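Local coordinates for alkyltransferase-like protein 1 (Schizosaccharomyces pombe, PDB 3GVA) that recognises DNA carrying O6-alkylguanine, flips the damaged base out of the duplex into a hydrophobic pocket and so presents the lesion to nucleotide excision repair, at residues A[5-10]-A[42-47]; A[55-60]-A[79-84]. One frame throughout, in Å; residues are numbered along the deposited sequence.

Contact 1: A[5-10]-A[42-47]; sequences EFYTKV and GQAMKH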
# COMPACT_ATOMS: atom_id res chain seq x y z
N GLU A 5 -7.20 -10.38 15.39
CA GLU A 5 -8.29 -9.46 15.09
C GLU A 5 -7.79 -8.14 14.51
O GLU A 5 -8.49 -7.50 13.72
CB GLU A 5 -9.14 -9.19 16.34
CG GLU A 5 -10.50 -8.62 15.99
CD GLU A 5 -11.52 -8.72 17.10
OE1 GLU A 5 -11.60 -9.79 17.76
OE2 GLU A 5 -12.27 -7.74 17.30
N PHE A 6 -6.57 -7.74 14.88
CA PHE A 6 -6.01 -6.49 14.37
C PHE A 6 -5.80 -6.58 12.85
O PHE A 6 -6.09 -5.63 12.13
CB PHE A 6 -4.66 -6.18 15.04
CG PHE A 6 -3.99 -4.94 14.51
CD1 PHE A 6 -4.54 -3.68 14.75
CD2 PHE A 6 -2.82 -5.03 13.75
CE1 PHE A 6 -3.94 -2.53 14.23
CE2 PHE A 6 -2.22 -3.88 13.23
CZ PHE A 6 -2.77 -2.63 13.47
N TYR A 7 -5.29 -7.71 12.39
CA TYR A 7 -5.05 -7.91 10.96
C TYR A 7 -6.32 -7.72 10.15
O TYR A 7 -6.31 -7.04 9.13
CB TYR A 7 -4.47 -9.31 10.71
CG TYR A 7 -2.99 -9.45 11.02
CD1 TYR A 7 -2.32 -8.51 11.80
CD2 TYR A 7 -2.26 -10.54 10.53
CE1 TYR A 7 -0.95 -8.65 12.09
CE2 TYR A 7 -0.90 -10.69 10.81
CZ TYR A 7 -0.25 -9.74 11.59
OH TYR A 7 1.09 -9.89 11.87
N THR A 8 -7.42 -8.31 10.61
CA THR A 8 -8.69 -8.19 9.91
C THR A 8 -9.18 -6.74 9.87
O THR A 8 -9.80 -6.31 8.89
CB THR A 8 -9.77 -9.10 10.55
OG1 THR A 8 -10.06 -8.65 11.88
CG2 THR A 8 -9.26 -10.53 10.63
N LYS A 9 -8.88 -5.99 10.92
CA LYS A 9 -9.27 -4.58 11.00
C LYS A 9 -8.45 -3.78 9.99
O LYS A 9 -8.93 -2.80 9.40
CB LYS A 9 -9.01 -4.06 12.42
CG LYS A 9 -9.76 -2.79 12.77
CD LYS A 9 -9.45 -2.34 14.19
CE LYS A 9 -10.39 -1.21 14.62
NZ LYS A 9 -10.40 -0.07 13.66
N VAL A 10 -7.20 -4.20 9.80
CA VAL A 10 -6.31 -3.56 8.85
C VAL A 10 -6.82 -3.85 7.44
O VAL A 10 -6.95 -2.94 6.62
CB VAL A 10 -4.86 -4.10 8.99
CG1 VAL A 10 -4.03 -3.68 7.79
CG2 VAL A 10 -4.23 -3.55 10.28
N GLY A 42 2.15 -2.88 8.85
CA GLY A 42 3.06 -3.39 7.84
C GLY A 42 3.18 -4.91 7.90
O GLY A 42 3.29 -5.58 6.88
N GLN A 43 3.14 -5.45 9.11
CA GLN A 43 3.22 -6.89 9.31
C GLN A 43 1.96 -7.55 8.76
O GLN A 43 2.03 -8.58 8.07
CB GLN A 43 3.37 -7.18 10.81
CG GLN A 43 4.37 -8.27 11.16
CD GLN A 43 5.78 -7.96 10.67
OE1 GLN A 43 6.31 -6.88 10.92
NE2 GLN A 43 6.39 -8.91 9.97
N ALA A 44 0.80 -6.97 9.06
CA ALA A 44 -0.46 -7.52 8.57
C ALA A 44 -0.43 -7.61 7.05
O ALA A 44 -0.80 -8.62 6.46
CB ALA A 44 -1.62 -6.63 9.00
N MET A 45 0.03 -6.53 6.42
CA MET A 45 0.10 -6.46 4.96
C MET A 45 1.10 -7.46 4.40
O MET A 45 0.87 -8.05 3.33
CB MET A 45 0.48 -5.04 4.52
CG MET A 45 -0.56 -4.01 4.88
SD MET A 45 -2.19 -4.55 4.35
CE MET A 45 -2.02 -4.38 2.57
N LYS A 46 2.19 -7.67 5.11
CA LYS A 46 3.22 -8.60 4.65
C LYS A 46 2.80 -10.06 4.79
O LYS A 46 3.32 -10.92 4.08
CB LYS A 46 4.53 -8.34 5.40
CG LYS A 46 5.09 -6.95 5.14
CD LYS A 46 6.47 -6.75 5.75
CE LYS A 46 7.52 -7.59 5.03
NZ LYS A 46 8.91 -7.22 5.44
N HIS A 47 1.84 -10.34 5.66
CA HIS A 47 1.38 -11.72 5.85
C HIS A 47 0.21 -12.10 4.93
O HIS A 47 -0.30 -13.22 5.03
CB HIS A 47 0.99 -11.94 7.31
CG HIS A 47 2.14 -11.85 8.26
ND1 HIS A 47 2.00 -12.04 9.62
CD2 HIS A 47 3.45 -11.59 8.05
CE1 HIS A 47 3.18 -11.90 10.21
NE2 HIS A 47 4.07 -11.62 9.28
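Tyr7 turns its ring toward Ala44 through a first torsion of -79°, which puts CG beside the backbone N and anti to the carbonyl carbon. The ring then lies flat against helix 38-46. Ala44 CA sits over the middle of one face, 3.6 Å from the ring centroid, a CH-pi contact almost on the ring normal. Ala44 CB reaches further along the same ring, and its closest approach is to Tyr7 CD1, at 3.4 Å. So small a residue lets the aromatic ring lie close to the helix backbone.

Val10, one turn after Tyr7, sets CG1 anti to its backbone N. From there Val10 CG1 touches both Ala44 CB and Met45 SD, each at 4.0 Å. The Met45 chain bends at chi2 and chi3 to bring its sulfur to this side. At the outer end, Tyr7 OH lies 3.7 Å from Gln43 CB. The His47 ring is poorly ordered and is tilted 68° from that of Tyr7. Tyr11, on the same helix as Tyr7, hydrogen-bonds through OH to Ala44 O, a second link between the helices.

Helix 38-46 also carries Arg39, the arginine finger inferred to be needed for nucleotide flipping. The axes of segments 5-10 and 42-46 cross at -82° and approach to 9.3 Å. Helix 3-14 thus packs nearly perpendicular to helix 38-46 here, within the MGMT-family DNA-binding domain of the helix-turn-helix class.

Contact 2: A[55-60]-A[79-84]; sequences PWHRVI and KDRLEE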
# COMPACT_ATOMS: atom_id res chain seq x y z
N PRO A 55 -7.10 -5.24 -1.65
CA PRO A 55 -6.33 -4.43 -2.60
C PRO A 55 -5.02 -3.88 -2.04
O PRO A 55 -4.81 -2.66 -2.02
CB PRO A 55 -7.31 -3.32 -2.98
CG PRO A 55 -8.07 -3.12 -1.70
CD PRO A 55 -8.32 -4.53 -1.22
N TRP A 56 -4.14 -4.78 -1.63
CA TRP A 56 -2.84 -4.42 -1.06
C TRP A 56 -1.99 -3.53 -1.95
O TRP A 56 -1.10 -2.83 -1.47
CB TRP A 56 -2.05 -5.69 -0.73
CG TRP A 56 -1.85 -6.57 -1.93
CD1 TRP A 56 -2.69 -7.53 -2.39
CD2 TRP A 56 -0.77 -6.50 -2.86
NE1 TRP A 56 -2.21 -8.06 -3.56
CE2 TRP A 56 -1.03 -7.44 -3.88
CE3 TRP A 56 0.39 -5.72 -2.95
CZ2 TRP A 56 -0.17 -7.63 -4.97
CZ3 TRP A 56 1.25 -5.91 -4.03
CH2 TRP A 56 0.96 -6.86 -5.03
N HIS A 57 -2.25 -3.56 -3.25
CA HIS A 57 -1.45 -2.76 -4.16
C HIS A 57 -1.65 -1.26 -3.94
O HIS A 57 -0.84 -0.45 -4.39
CB HIS A 57 -1.76 -3.13 -5.62
CG HIS A 57 -3.18 -2.86 -6.01
ND1 HIS A 57 -4.24 -3.60 -5.54
CD2 HIS A 57 -3.72 -1.90 -6.79
CE1 HIS A 57 -5.37 -3.11 -6.01
NE2 HIS A 57 -5.08 -2.07 -6.77
N ARG A 58 -2.72 -0.90 -3.24
CA ARG A 58 -3.01 0.51 -2.97
C ARG A 58 -2.28 1.04 -1.73
O ARG A 58 -2.41 2.20 -1.37
CB ARG A 58 -4.51 0.73 -2.83
CG ARG A 58 -5.25 0.51 -4.14
CD ARG A 58 -6.75 0.67 -4.01
NE ARG A 58 -7.41 0.16 -5.21
CZ ARG A 58 -8.65 -0.33 -5.23
NH1 ARG A 58 -9.37 -0.38 -4.12
NH2 ARG A 58 -9.14 -0.82 -6.36
N VAL A 59 -1.51 0.18 -1.08
CA VAL A 59 -0.74 0.60 0.09
C VAL A 59 0.73 0.71 -0.34
O VAL A 59 1.32 -0.25 -0.83
CB VAL A 59 -0.88 -0.43 1.25
CG1 VAL A 59 -0.16 0.08 2.50
CG2 VAL A 59 -2.35 -0.65 1.57
N ILE A 60 1.31 1.90 -0.20
CA ILE A 60 2.70 2.13 -0.60
C ILE A 60 3.46 2.80 0.53
O ILE A 60 2.85 3.29 1.47
CB ILE A 60 2.78 3.04 -1.85
CG1 ILE A 60 2.23 4.44 -1.52
CG2 ILE A 60 1.99 2.44 -2.99
CD1 ILE A 60 2.34 5.43 -2.66
N LYS A 79 2.95 -2.52 -9.39
CA LYS A 79 3.06 -1.51 -10.43
C LYS A 79 1.98 -1.72 -11.49
O LYS A 79 1.26 -0.79 -11.83
CB LYS A 79 4.45 -1.56 -11.08
CG LYS A 79 4.65 -0.55 -12.20
CD LYS A 79 6.11 -0.47 -12.62
CE LYS A 79 6.31 0.54 -13.74
NZ LYS A 79 5.60 0.14 -14.99
N ASP A 80 1.87 -2.95 -11.99
CA ASP A 80 0.87 -3.28 -13.00
C ASP A 80 -0.54 -2.88 -12.55
O ASP A 80 -1.30 -2.27 -13.31
CB ASP A 80 0.87 -4.79 -13.30
CG ASP A 80 1.93 -5.19 -14.32
OD1 ASP A 80 2.64 -4.32 -14.85
OD2 ASP A 80 2.04 -6.41 -14.61
N ARG A 81 -0.87 -3.23 -11.32
CA ARG A 81 -2.19 -2.93 -10.78
C ARG A 81 -2.43 -1.45 -10.57
O ARG A 81 -3.53 -0.97 -10.85
CB ARG A 81 -2.40 -3.69 -9.48
CG ARG A 81 -2.20 -5.19 -9.63
CD ARG A 81 -2.64 -5.94 -8.38
NE ARG A 81 -2.23 -7.34 -8.41
CZ ARG A 81 -2.82 -8.30 -7.70
NH1 ARG A 81 -3.85 -8.00 -6.91
NH2 ARG A 81 -2.37 -9.54 -7.77
N LEU A 82 -1.43 -0.73 -10.08
CA LEU A 82 -1.60 0.70 -9.88
C LEU A 82 -1.82 1.42 -11.22
O LEU A 82 -2.70 2.27 -11.36
CB LEU A 82 -0.39 1.28 -9.15
CG LEU A 82 -0.37 0.99 -7.64
CD1 LEU A 82 0.93 1.47 -7.00
CD2 LEU A 82 -1.58 1.69 -7.01
N GLU A 83 -1.01 1.07 -12.21
CA GLU A 83 -1.15 1.70 -13.52
C GLU A 83 -2.55 1.46 -14.12
O GLU A 83 -3.10 2.34 -14.78
CB GLU A 83 -0.05 1.21 -14.46
CG GLU A 83 1.33 1.73 -14.05
CD GLU A 83 2.41 1.48 -15.09
OE1 GLU A 83 2.68 0.31 -15.40
OE2 GLU A 83 2.99 2.47 -15.59
N GLU A 84 -3.12 0.29 -13.86
CA GLU A 84 -4.46 -0.02 -14.37
C GLU A 84 -5.53 0.88 -13.76
O GLU A 84 -6.57 1.12 -14.38
CB GLU A 84 -4.80 -1.49 -14.11
CG GLU A 84 -4.05 -2.46 -15.00
CD GLU A 84 -4.27 -3.90 -14.60
OE1 GLU A 84 -3.80 -4.80 -15.34
OE2 GLU A 84 -4.90 -4.14 -13.55
O HOH W 1 -3.67 -10.47 -4.69
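His57 and Arg81 meet at the centre of this contact. The aliphatic part of Arg81 passes over one face of the imidazole. Its CD is 4.2 Å from the His57 ring centroid, a CH-pi contact, while Arg81 CB comes within 3.5 Å of His57 CD2. The chain runs extended from CG to NE and carries the guanidinium on to Trp56. There Trp56 CZ2 lies over the centre of the guanidinium face, 3.9 Å from Arg81 CZ, with the two planes 54° apart. A water in the indole plane accepts from Trp56 NE1 at 3.0 Å and, weakly, from Arg81 NH1. Cutting Arg81 back to an alanine would keep CB on His57 but is likely to strip CD from the imidazole face, leave Trp56 CZ2 without the guanidinium beside it, and cost the water its weak second donor.

Leu82 packs CD2 against His57 O at 3.5 Å, and its CD1 meets Ile60 CG2 at 4.3 Å.

The second shell fixes the loop. Glu85 hydrogen-bonds His57 NE2 through OE1 and forms a salt bridge with Arg58 NE through OE2. Gln78 NE2 hydrogen-bonds to both His57 O and Val59 O, tying the loop to helix 73-84. The Pro-Trp-His-Arg-Val sequence corresponds to the active-site PCHRV motif of MGMT proteins, with tryptophan in the place of the alkyl-accepting cysteine.

Contact 1 and contact 2 follow one another along the chain and lie on opposite sides of its centre, with their own centres about 17 Å apart. Met45 and Trp56 join them directly. Met45 CE packs 3.5 Å from Trp56 CB and 3.9 Å from Val59 CG2, so helix 38-46, through Met45, touches the same 55-60 segment that packs on helix 73-84. Contact 1 is the nearer to the residues inferred to act in flipping. The side chain of Met45 is about 4 Å from that of Tyr25, inferred to be required for phosphate rotation and nucleotide flipping. The Gln43 side chain is about 6 Å from that of Arg39. Contact 2 is more distant, with the Ile60 side chain about 8 Å from that of Tyr25.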